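Local structure of type I modular polyketide synthase (Streptomyces albus subsp. albus, 6IYT) at residues A[344-349]-A[353-358]; A[260-265]-A[285-290]; A[42-47]-A[448-453]; A[138-143]-A[167-172]. The protein probably selects an ethylmalonyl extender unit from its coenzyme A thioester and transfers it to the acyl carrier protein during salinomycin assembly. All blocks are in the same frame, centred on the assembly; numbering follows the deposited sequence.

Interaction 1: residues A[344-349]-A[353-358]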
loop_
_atom_site.group_PDB
_atom_site.type_symbol
_atom_site.label_atom_id
_atom_site.label_comp_id
_atom_site.label_asym_id
_atom_site.label_seq_id
_atom_site.Cartn_x
_atom_site.Cartn_y
_atom_site.Cartn_z
ATOM N N SER A 344 5.718 -14.897 -10.823
ATOM C CA SER A 344 5.268 -15.905 -9.829
ATOM C C SER A 344 3.772 -15.975 -9.786
ATOM O O SER A 344 3.174 -16.983 -9.368
ATOM C CB SER A 344 5.771 -15.481 -8.424
ATOM O OG SER A 344 7.048 -16.003 -8.190
ATOM N N VAL A 345 3.171 -14.837 -10.101
ATOM C CA VAL A 345 1.842 -14.533 -9.774
ATOM C C VAL A 345 1.394 -13.542 -10.866
ATOM O O VAL A 345 2.217 -12.763 -11.358
ATOM C CB VAL A 345 1.891 -13.945 -8.367
ATOM C CG1 VAL A 345 1.496 -12.517 -8.298
ATOM C CG2 VAL A 345 1.260 -14.859 -7.376
ATOM N N PRO A 346 0.146 -13.650 -11.345
ATOM C CA PRO A 346 -0.254 -12.728 -12.429
ATOM C C PRO A 346 -0.267 -11.264 -12.021
ATOM O O PRO A 346 -0.595 -10.943 -10.862
ATOM C CB PRO A 346 -1.691 -13.178 -12.782
ATOM C CG PRO A 346 -1.861 -14.501 -12.176
ATOM C CD PRO A 346 -0.908 -14.625 -11.024
ATOM N N LEU A 347 -0.212 -10.385 -13.041
ATOM C CA LEU A 347 -0.339 -8.933 -12.856
ATOM C C LEU A 347 -1.564 -8.452 -13.615
ATOM O O LEU A 347 -1.707 -8.755 -14.795
ATOM C CB LEU A 347 0.921 -8.216 -13.370
ATOM C CG LEU A 347 1.059 -6.691 -13.295
ATOM C CD1 LEU A 347 0.163 -6.100 -12.231
ATOM C CD2 LEU A 347 2.506 -6.285 -13.018
ATOM N N TYR A 348 -2.538 -7.893 -12.888
ATOM C CA TYR A 348 -3.760 -7.394 -13.494
ATOM C C TYR A 348 -3.525 -5.968 -13.983
ATOM O O TYR A 348 -3.508 -5.029 -13.210
ATOM C CB TYR A 348 -4.937 -7.424 -12.489
ATOM C CG TYR A 348 -5.642 -8.759 -12.362
ATOM C CD1 TYR A 348 -5.000 -9.842 -11.867
ATOM C CD2 TYR A 348 -6.980 -8.880 -12.672
ATOM C CE1 TYR A 348 -5.637 -11.079 -11.761
ATOM C CE2 TYR A 348 -7.648 -10.072 -12.497
ATOM C CZ TYR A 348 -6.972 -11.161 -11.997
ATOM O OH TYR A 348 -7.637 -12.363 -11.785
ATOM N N SER A 349 -3.328 -5.813 -15.279
ATOM C CA SER A 349 -2.909 -4.525 -15.824
ATOM C C SER A 349 -4.022 -3.511 -15.712
ATOM O O SER A 349 -5.158 -3.785 -16.128
ATOM C CB SER A 349 -2.517 -4.671 -17.303
ATOM O OG SER A 349 -2.208 -3.414 -17.839
ATOM N N GLY A 353 -6.213 -3.772 -19.105
ATOM C CA GLY A 353 -7.310 -4.511 -18.506
ATOM C C GLY A 353 -7.175 -6.020 -18.712
ATOM O O GLY A 353 -8.089 -6.796 -18.353
ATOM N N GLU A 354 -5.974 -6.445 -19.057
ATOM C CA GLU A 354 -5.687 -7.871 -19.243
ATOM C C GLU A 354 -5.108 -8.469 -17.986
ATOM O O GLU A 354 -4.485 -7.765 -17.169
ATOM C CB GLU A 354 -4.701 -8.066 -20.373
ATOM C CG GLU A 354 -5.124 -7.419 -21.676
ATOM C CD GLU A 354 -5.831 -8.367 -22.601
ATOM O OE1 GLU A 354 -5.678 -8.203 -23.831
ATOM O OE2 GLU A 354 -6.617 -9.215 -22.112
ATOM N N VAL A 355 -5.183 -9.787 -17.904
ATOM C CA VAL A 355 -4.394 -10.525 -16.953
ATOM C C VAL A 355 -3.098 -10.959 -17.604
ATOM O O VAL A 355 -3.104 -11.653 -18.615
ATOM C CB VAL A 355 -5.171 -11.723 -16.375
ATOM C CG1 VAL A 355 -5.611 -12.652 -17.471
ATOM C CG2 VAL A 355 -4.311 -12.463 -15.351
ATOM N N LEU A 356 -1.994 -10.433 -17.091
ATOM C CA LEU A 356 -0.702 -10.568 -17.715
ATOM C C LEU A 356 0.188 -11.529 -16.962
ATOM O O LEU A 356 0.111 -11.621 -15.728
ATOM C CB LEU A 356 -0.013 -9.200 -17.796
ATOM C CG LEU A 356 -0.750 -8.140 -18.610
ATOM C CD1 LEU A 356 0.044 -6.841 -18.583
ATOM C CD2 LEU A 356 -0.976 -8.598 -20.039
ATOM N N SER A 357 1.070 -12.229 -17.688
ATOM C CA SER A 357 2.016 -13.135 -17.058
ATOM C C SER A 357 3.144 -12.333 -16.461
ATOM O O SER A 357 3.798 -12.764 -15.485
ATOM C CB SER A 357 2.585 -14.106 -18.091
ATOM O OG SER A 357 3.302 -13.421 -19.113
ATOM N N GLY A 358 3.471 -11.250 -17.142
ATOM C CA GLY A 358 4.672 -10.467 -16.847
ATOM C C GLY A 358 5.628 -10.366 -18.018
ATOM O O GLY A 358 6.345 -9.361 -18.158
HETATM O O HOH W 1 3.719 -11.161 -12.951
HETATM O O HOH W 2 -6.277 -6.319 -15.501
#
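Leu356 reaches across to both Leu347 and Ser349, and its side chain is worth following outward. Leu356 CB sits 3.5 Å from Leu347 O. With CG anti to its own carbonyl carbon (chi1 -61°), the chain turns toward Ser349, where Leu356 CG passes Ser349 CB and Leu356 CD1 finishes 3.6 Å from that same CB. Ser349 OG turns to other partners, among them the hydroxyl of Tyr365.

On the opposite face, Val355 CG2 lies over one face of the Tyr348 ring, 4.1 Å from Tyr348 CE1, and also packs 3.7 Å from Pro346 CB. The tyrosine hydroxyl bonds to Asp386.

Between the faces runs the backbone pairing. Leu347 N donates to Leu356 O at 3.0 Å, almost straight at 174°, and Leu356 N returns a bond to Leu347 O at 2.9 Å. Ser349 N adds a bond to Glu354 O. Beyond the strands a water joins Val345 O to Ser357 O. This is a short antiparallel beta hairpin, its first strand bonded through Pro346 and Tyr348 to Val209 of strand 208-211, which leads to the probable nucleophile elbow of the acyltransferase.

Interaction 2: residues A[260-265]-A[285-290]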
loop_
_atom_site.group_PDB
_atom_site.type_symbol
_atom_site.label_atom_id
_atom_site.label_comp_id
_atom_site.label_asym_id
_atom_site.label_seq_id
_atom_site.Cartn_x
_atom_site.Cartn_y
_atom_site.Cartn_z
ATOM N N ALA A 260 -18.221 11.036 -15.536
ATOM C CA ALA A 260 -19.097 11.798 -16.430
ATOM C C ALA A 260 -19.249 13.243 -15.959
ATOM O O ALA A 260 -19.291 14.169 -16.779
ATOM C CB ALA A 260 -20.463 11.137 -16.538
ATOM N N GLU A 261 -19.401 13.443 -14.656
ATOM C CA GLU A 261 -19.527 14.775 -14.119
ATOM C C GLU A 261 -18.242 15.575 -14.360
ATOM O O GLU A 261 -18.287 16.749 -14.657
ATOM C CB GLU A 261 -19.847 14.719 -12.616
ATOM C CG GLU A 261 -21.088 15.502 -12.211
ATOM C CD GLU A 261 -22.041 14.713 -11.300
ATOM O OE1 GLU A 261 -21.561 13.955 -10.428
ATOM O OE2 GLU A 261 -23.273 14.936 -11.397
ATOM N N VAL A 262 -17.094 14.947 -14.176
ATOM C CA VAL A 262 -15.829 15.635 -14.398
ATOM C C VAL A 262 -15.617 16.008 -15.892
ATOM O O VAL A 262 -15.209 17.127 -16.195
ATOM C CB VAL A 262 -14.640 14.817 -13.891
ATOM C CG1 VAL A 262 -13.350 15.534 -14.211
ATOM C CG2 VAL A 262 -14.762 14.610 -12.394
ATOM N N GLU A 263 -15.943 15.086 -16.805
ATOM C CA GLU A 263 -15.953 15.381 -18.257
ATOM C C GLU A 263 -16.751 16.654 -18.568
ATOM O O GLU A 263 -16.304 17.514 -19.350
ATOM C CB GLU A 263 -16.526 14.202 -19.057
ATOM C CG GLU A 263 -15.635 12.976 -19.135
ATOM C CD GLU A 263 -14.385 13.175 -20.004
ATOM O OE1 GLU A 263 -13.578 12.200 -20.100
ATOM O OE2 GLU A 263 -14.219 14.275 -20.619
ATOM N N ALA A 264 -17.918 16.783 -17.950
ATOM C CA ALA A 264 -18.777 17.962 -18.176
ATOM C C ALA A 264 -18.072 19.228 -17.729
ATOM O O ALA A 264 -18.127 20.265 -18.403
ATOM C CB ALA A 264 -20.098 17.804 -17.431
ATOM N N ARG A 265 -17.320 19.125 -16.655
ATOM C CA ARG A 265 -16.682 20.288 -16.084
ATOM C C ARG A 265 -15.390 20.674 -16.778
ATOM O O ARG A 265 -15.004 21.814 -16.740
ATOM C CB ARG A 265 -16.431 20.068 -14.591
ATOM C CG ARG A 265 -17.722 19.864 -13.783
ATOM C CD ARG A 265 -17.687 20.586 -12.453
ATOM N NE ARG A 265 -18.782 20.215 -11.515
ATOM C CZ ARG A 265 -19.748 19.299 -11.745
ATOM N NH1 ARG A 265 -20.674 19.085 -10.824
ATOM N NH2 ARG A 265 -19.823 18.631 -12.891
ATOM N N ARG A 285 -16.893 7.150 -7.775
ATOM C CA ARG A 285 -16.950 8.559 -7.470
ATOM C C ARG A 285 -15.574 9.104 -7.174
ATOM O O ARG A 285 -15.425 10.080 -6.463
ATOM C CB ARG A 285 -17.886 8.815 -6.286
ATOM C CG ARG A 285 -19.319 8.385 -6.561
ATOM C CD ARG A 285 -20.307 9.483 -6.206
ATOM N NE ARG A 285 -21.628 8.940 -5.918
ATOM C CZ ARG A 285 -22.472 8.472 -6.839
ATOM N NH1 ARG A 285 -23.633 7.947 -6.465
ATOM N NH2 ARG A 285 -22.168 8.544 -8.127
ATOM N N SER A 286 -14.582 8.554 -7.848
ATOM C CA SER A 286 -13.224 8.938 -7.602
ATOM C C SER A 286 -12.411 8.838 -8.902
ATOM O O SER A 286 -12.188 7.741 -9.406
ATOM C CB SER A 286 -12.629 8.003 -6.546
ATOM O OG SER A 286 -11.252 8.215 -6.465
ATOM N N VAL A 287 -11.950 9.976 -9.407
ATOM C CA VAL A 287 -11.124 10.011 -10.647
ATOM C C VAL A 287 -9.949 10.947 -10.462
ATOM O O VAL A 287 -9.825 11.587 -9.410
ATOM C CB VAL A 287 -11.925 10.463 -11.906
ATOM C CG1 VAL A 287 -13.174 9.603 -12.101
ATOM C CG2 VAL A 287 -12.281 11.943 -11.822
ATOM N N THR A 288 -8.977 10.856 -11.358
ATOM C CA THR A 288 -7.894 11.798 -11.410
ATOM C C THR A 288 -7.923 12.529 -12.762
ATOM O O THR A 288 -8.337 12.008 -13.686
ATOM C CB THR A 288 -6.523 11.122 -11.270
ATOM O OG1 THR A 288 -6.406 10.150 -12.275
ATOM C CG2 THR A 288 -6.397 10.428 -9.928
ATOM N N VAL A 289 -7.417 13.729 -12.752
ATOM C CA VAL A 289 -7.417 14.609 -13.917
ATOM C C VAL A 289 -6.006 15.162 -14.146
ATOM O O VAL A 289 -5.364 15.605 -13.199
ATOM C CB VAL A 289 -8.357 15.791 -13.703
ATOM C CG1 VAL A 289 -8.274 16.758 -14.890
ATOM C CG2 VAL A 289 -9.787 15.303 -13.495
ATOM N N ALA A 290 -5.485 14.993 -15.365
ATOM C CA ALA A 290 -4.153 15.470 -15.719
ATOM C C ALA A 290 -4.251 16.683 -16.622
ATOM O O ALA A 290 -5.112 16.749 -17.480
ATOM C CB ALA A 290 -3.375 14.368 -16.434
#
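Val262 meets two valines of one strand, Val287 and Val289, and these three residues account for all the surface, 102 Å², buried between helix 260-265 and strand 286-290. The helix residue divides its branches between them. Val262 CG1, anti to the backbone N (chi1 177°), lies 3.6 Å from Val289 CG2, while Val262 CG2, beside the backbone N, lies 3.7 Å from Val287 CG2. In both pairs the side chains run antiparallel and overlap along their flanks. Even at the nearest backbone approach the CA atoms of Val262 and Val287 are 8.2 Å apart, and the gap is bridged by branched side chains alone.

Val287 and Val289 can share one partner because they are two residues apart on a strand and their CB atoms leave on the same face; Thr288 between them points away from the helix and touches Val252 and Ala279. Charge plays little part: the nearest opposite pair, Glu261 OE1 and Arg285 NH2, stays 5.9 Å apart.

Around the three valines, Val255 of strand 251-255 touches both Val262 and Val289, and Leu296 of helix 293-305 also packs on Val289. The chain order strand-helix-strand-strand-helix-strand, with 310-312, 251-255, 286-291 and 276-283 following one another across the sheet and helices 259-266 and 293-305 between strands, matches the ferredoxin-like topology of the small subdomain of acyltransferases.

Interaction 3: residues A[42-47]-A[448-453]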
loop_
_atom_site.group_PDB
_atom_site.type_symbol
_atom_site.label_atom_id
_atom_site.label_comp_id
_atom_site.label_asym_id
_atom_site.label_seq_id
_atom_site.Cartn_x
_atom_site.Cartn_y
_atom_site.Cartn_z
ATOM N N LEU A 42 6.042 -2.600 21.288
ATOM C CA LEU A 42 4.829 -3.037 21.872
ATOM C C LEU A 42 4.429 -4.409 21.337
ATOM O O LEU A 42 4.944 -4.876 20.311
ATOM C CB LEU A 42 3.709 -1.985 21.685
ATOM C CG LEU A 42 3.003 -1.856 20.362
ATOM C CD1 LEU A 42 1.890 -0.830 20.463
ATOM C CD2 LEU A 42 3.976 -1.474 19.280
ATOM N N VAL A 43 3.515 -5.039 22.064
ATOM C CA VAL A 43 3.162 -6.453 21.923
ATOM C C VAL A 43 1.664 -6.478 21.536
ATOM O O VAL A 43 0.905 -5.735 22.127
ATOM C CB VAL A 43 3.249 -7.113 23.342
ATOM C CG1 VAL A 43 3.009 -8.589 23.271
ATOM C CG2 VAL A 43 4.584 -6.768 24.008
ATOM N N PRO A 44 1.236 -7.458 20.699
ATOM C CA PRO A 44 -0.195 -7.747 20.550
ATOM C C PRO A 44 -0.655 -8.896 21.419
ATOM O O PRO A 44 0.014 -9.902 21.521
ATOM C CB PRO A 44 -0.305 -8.138 19.080
ATOM C CG PRO A 44 0.957 -8.889 18.822
ATOM C CD PRO A 44 2.024 -8.174 19.677
ATOM N N TRP A 45 -1.825 -8.737 22.037
ATOM C CA TRP A 45 -2.532 -9.826 22.663
ATOM C C TRP A 45 -3.784 -10.108 21.820
ATOM O O TRP A 45 -4.684 -9.247 21.739
ATOM C CB TRP A 45 -2.984 -9.424 24.067
ATOM C CG TRP A 45 -1.954 -9.491 25.109
ATOM C CD1 TRP A 45 -0.611 -9.773 24.944
ATOM C CD2 TRP A 45 -2.167 -9.350 26.517
ATOM N NE1 TRP A 45 0.024 -9.728 26.160
ATOM C CE2 TRP A 45 -0.910 -9.481 27.142
ATOM C CE3 TRP A 45 -3.309 -9.103 27.316
ATOM C CZ2 TRP A 45 -0.754 -9.372 28.532
ATOM C CZ3 TRP A 45 -3.161 -9.020 28.670
ATOM C CH2 TRP A 45 -1.891 -9.155 29.276
ATOM N N ILE A 46 -3.820 -11.256 21.148
ATOM C CA ILE A 46 -4.929 -11.563 20.267
ATOM C C ILE A 46 -5.917 -12.459 21.004
ATOM O O ILE A 46 -5.525 -13.184 21.885
ATOM C CB ILE A 46 -4.502 -12.198 18.933
ATOM C CG1 ILE A 46 -4.022 -13.615 19.127
ATOM C CG2 ILE A 46 -3.413 -11.358 18.272
ATOM C CD1 ILE A 46 -3.731 -14.308 17.834
ATOM N N VAL A 47 -7.198 -12.155 20.844
ATOM C CA VAL A 47 -8.281 -12.898 21.532
ATOM C C VAL A 47 -9.378 -13.221 20.531
ATOM O O VAL A 47 -9.711 -12.386 19.681
ATOM C CB VAL A 47 -8.885 -12.029 22.678
ATOM C CG1 VAL A 47 -9.707 -12.864 23.637
ATOM C CG2 VAL A 47 -7.791 -11.318 23.431
ATOM N N THR A 448 2.514 -15.604 15.562
ATOM C CA THR A 448 3.704 -16.130 16.245
ATOM C C THR A 448 4.998 -15.485 15.712
ATOM O O THR A 448 5.942 -15.246 16.472
ATOM C CB THR A 448 3.786 -17.646 16.093
ATOM O OG1 THR A 448 2.686 -18.246 16.803
ATOM C CG2 THR A 448 5.101 -18.168 16.623
ATOM N N ALA A 449 5.017 -15.158 14.432
ATOM C CA ALA A 449 6.200 -14.562 13.814
ATOM C C ALA A 449 6.510 -13.154 14.359
ATOM O O ALA A 449 7.656 -12.707 14.342
ATOM C CB ALA A 449 6.043 -14.530 12.296
ATOM N N VAL A 450 5.504 -12.473 14.902
ATOM C CA VAL A 450 5.723 -11.186 15.545
ATOM C C VAL A 450 6.702 -11.294 16.725
ATOM O O VAL A 450 7.375 -10.328 17.069
ATOM C CB VAL A 450 4.367 -10.572 16.028
ATOM C CG1 VAL A 450 4.591 -9.391 16.916
ATOM C CG2 VAL A 450 3.528 -10.191 14.832
ATOM N N PHE A 451 6.732 -12.458 17.375
ATOM C CA PHE A 451 7.496 -12.622 18.579
ATOM C C PHE A 451 8.919 -13.156 18.337
ATOM O O PHE A 451 9.686 -13.346 19.299
ATOM C CB PHE A 451 6.754 -13.529 19.555
ATOM C CG PHE A 451 5.471 -12.952 20.044
ATOM C CD1 PHE A 451 5.464 -12.024 21.088
ATOM C CD2 PHE A 451 4.288 -13.193 19.360
ATOM C CE1 PHE A 451 4.304 -11.365 21.433
ATOM C CE2 PHE A 451 3.122 -12.543 19.719
ATOM C CZ PHE A 451 3.124 -11.650 20.756
ATOM N N ALA A 452 9.303 -13.277 17.073
ATOM C CA ALA A 452 10.667 -13.737 16.718
ATOM C C ALA A 452 11.711 -12.826 17.355
ATOM O O ALA A 452 11.590 -11.589 17.303
ATOM C CB ALA A 452 10.839 -13.772 15.223
ATOM N N GLY A 453 12.624 -13.443 18.120
ATOM C CA GLY A 453 13.768 -12.740 18.682
ATOM C C GLY A 453 13.506 -12.130 20.047
ATOM O O GLY A 453 14.376 -11.458 20.607
#
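Val43 and Phe451 mark the closest backbone approach, their CA atoms still 8.2 Å apart, where extended strand 43-47 faces a tight turn stitched by the bond from Phe451 N to Thr448 O. Side chains fill the space between. The Phe451 ring is carried there by a first torsion that sets CG anti to its carbonyl carbon (chi1 -65°), and it arrives edge first. Val43 CG1 lies at that edge, in the ring plane, 3.6 Å from Phe451 CE1, the two side chains crossing at about a right angle.

Pro44 comes to meet the ring at the neighbouring CZ, its side chain and that of Phe451 pointing against each other. Pro44 O also stands at the edge in plane, 3.6 Å from Phe451 CZ, and Pro44 CD is 3.8 Å from the same carbon. That CD of Pro44 also meets Val450 CG1, at 4.0 Å. Trp447 also touches Pro44, and Leu432 of helix 428-439 touches Val450.

Strand 43-49 is an outer strand of its three-stranded sheet; Val43 and Trp45 bond on to Gly96 and Val94. Here, as in related synthases, the chain after the acyltransferase appears to return and pack against the linker domain preceding it. Buried and almost wholly apolar, the contact probably relies on shape and exclusion of water, with the slightly positive rim of the phenyl ring suited to the one carbonyl oxygen it meets.

Interaction 4: residues A[138-143]-A[167-172]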
loop_
_atom_site.group_PDB
_atom_site.type_symbol
_atom_site.label_atom_id
_atom_site.label_comp_id
_atom_site.label_asym_id
_atom_site.label_seq_id
_atom_site.Cartn_x
_atom_site.Cartn_y
_atom_site.Cartn_z
ATOM N N GLU A 138 11.051 5.230 10.766
ATOM C CA GLU A 138 10.818 4.550 12.019
ATOM C C GLU A 138 10.743 3.057 11.780
ATOM O O GLU A 138 11.235 2.278 12.579
ATOM C CB GLU A 138 9.541 5.040 12.686
ATOM C CG GLU A 138 9.341 4.458 14.072
ATOM C CD GLU A 138 8.053 4.938 14.732
ATOM O OE1 GLU A 138 7.658 4.334 15.775
ATOM O OE2 GLU A 138 7.387 5.843 14.150
ATOM N N LEU A 139 10.322 2.664 10.577
ATOM C CA LEU A 139 10.262 1.246 10.259
ATOM C C LEU A 139 11.648 0.655 9.907
ATOM O O LEU A 139 11.991 -0.421 10.358
ATOM C CB LEU A 139 9.244 0.987 9.144
ATOM C CG LEU A 139 8.759 -0.440 9.042
ATOM C CD1 LEU A 139 8.151 -0.899 10.358
ATOM C CD2 LEU A 139 7.768 -0.588 7.901
ATOM N N LEU A 140 12.513 1.460 9.287
ATOM C CA LEU A 140 13.876 1.067 9.127
ATOM C C LEU A 140 14.506 0.783 10.484
ATOM O O LEU A 140 15.272 -0.156 10.612
ATOM C CB LEU A 140 14.693 2.128 8.403
ATOM C CG LEU A 140 14.469 2.293 6.875
ATOM C CD1 LEU A 140 15.243 3.502 6.401
ATOM C CD2 LEU A 140 14.877 1.093 6.081
ATOM N N ASP A 141 14.191 1.615 11.479
ATOM C CA ASP A 141 14.845 1.528 12.782
ATOM C C ASP A 141 14.336 0.382 13.600
ATOM O O ASP A 141 15.030 -0.097 14.497
ATOM C CB ASP A 141 14.651 2.818 13.559
ATOM C CG ASP A 141 15.427 3.970 12.967
ATOM O OD1 ASP A 141 16.437 3.711 12.292
ATOM O OD2 ASP A 141 15.001 5.133 13.159
ATOM N N SER A 142 13.111 -0.065 13.314
ATOM C CA SER A 142 12.389 -0.945 14.227
ATOM C C SER A 142 12.063 -2.325 13.641
ATOM O O SER A 142 11.639 -3.217 14.376
ATOM C CB SER A 142 11.102 -0.282 14.685
ATOM O OG SER A 142 10.264 -0.013 13.566
ATOM N N SER A 143 12.292 -2.504 12.332
ATOM C CA SER A 143 11.983 -3.785 11.642
ATOM C C SER A 143 13.151 -4.259 10.785
ATOM O O SER A 143 13.312 -3.815 9.653
ATOM C CB SER A 143 10.713 -3.630 10.747
ATOM O OG SER A 143 10.457 -4.814 10.010
ATOM N N SER A 167 19.689 7.508 2.828
ATOM C CA SER A 167 20.044 8.872 3.285
ATOM C C SER A 167 18.925 9.858 2.941
ATOM O O SER A 167 18.641 10.780 3.688
ATOM C CB SER A 167 21.355 9.348 2.666
ATOM O OG SER A 167 22.433 8.536 3.074
ATOM N N VAL A 168 18.379 9.727 1.746
ATOM C CA VAL A 168 17.318 10.596 1.316
ATOM C C VAL A 168 16.081 10.399 2.185
ATOM O O VAL A 168 15.463 11.376 2.672
ATOM C CB VAL A 168 16.988 10.376 -0.188
ATOM C CG1 VAL A 168 15.634 10.950 -0.529
ATOM C CG2 VAL A 168 18.042 11.035 -1.047
ATOM N N VAL A 169 15.759 9.138 2.451
ATOM C CA VAL A 169 14.649 8.803 3.306
ATOM C C VAL A 169 14.828 9.353 4.719
ATOM O O VAL A 169 13.874 9.889 5.315
ATOM C CB VAL A 169 14.448 7.279 3.343
ATOM C CG1 VAL A 169 13.673 6.853 4.570
ATOM C CG2 VAL A 169 13.742 6.835 2.073
ATOM N N ARG A 170 16.067 9.332 5.210
ATOM C CA ARG A 170 16.367 9.857 6.559
ATOM C C ARG A 170 16.595 11.393 6.565
ATOM O O ARG A 170 16.736 12.005 7.630
ATOM C CB ARG A 170 17.587 9.152 7.134
ATOM C CG ARG A 170 17.378 7.667 7.398
ATOM C CD ARG A 170 18.575 7.060 8.086
ATOM N NE ARG A 170 18.387 5.643 8.374
ATOM C CZ ARG A 170 17.774 5.161 9.445
ATOM N NH1 ARG A 170 17.663 3.845 9.605
ATOM N NH2 ARG A 170 17.228 5.972 10.332
ATOM N N GLY A 171 16.552 12.014 5.393
ATOM C CA GLY A 171 16.766 13.458 5.276
ATOM C C GLY A 171 18.138 13.884 5.737
ATOM O O GLY A 171 18.276 14.907 6.443
ATOM N N ALA A 172 19.136 13.071 5.448
ATOM C CA ALA A 172 20.493 13.384 5.825
ATOM C C ALA A 172 20.913 14.717 5.181
ATOM O O ALA A 172 20.383 15.119 4.148
ATOM C CB ALA A 172 21.428 12.270 5.404
#
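The Arg170 guanidinium has Leu140 CD1 over one face and the Asp141 carboxylate at its edge, the two charged planes turned 26° apart. The grip is end-on but converges on a single atom: Arg170 NH1 reaches Asp141 OD1 at 3.0 Å and Arg170 NH2 reaches the same oxygen at 3.1 Å. The bonds bend, with N-H...O angles of 151° and 143°, as expected when two donors share one acceptor. OD1 lies close to the guanidinium plane, yet both nitrogens approach it on the syn side from one face of the carboxylate. The second oxygen, Asp141 OD2, is left 3.7 Å from Arg170 NH2.

Arg170 spans the distance with a chain extended from CG to NE, crossing Leu140, whose CB lies 3.6 Å from Arg170 NH1. Leu140 CD1 meets Val169 CG1 at 4.1 Å. Phe150 of helix 144-158 packs against both of these residues.

Each helix ends close by. Gly171 takes a positive phi in a Schellman motif just after Arg170, and Ser143 follows helix 137-142 while capping the next helix. The contact thus joins the last turns of the two helices, apolar inside and charged outside. Glu166 holds Arg170 NE in a second salt bridge, placing the guanidinium between two carboxylates; these balance its charge and probably limit its rotation, though the exposed setting probably weakens the electrostatic gain.

In the fold
The four contacts are spread over the elongated chain without touching. Interaction 1 lies beside the probable active site: the Leu347 side chain comes close to the presumed nucleophile elbow of Gly211, Ser213 and Gly215 but makes no contact with it. Interaction 2 belongs to the small ferredoxin-like subdomain, its centre about 27 Å from that of interaction 1. Interaction 4 lies across the chain's centre from interaction 1, the two centres about 32 Å apart. Interaction 3 closes a loop of some 400 residues in which the other three are nested. Its centre is about 45 Å from that of interaction 2 but only about 23 Å from that of interaction 4, with nearest atoms about 8 Å apart, and helix 428-439 touches residues of both.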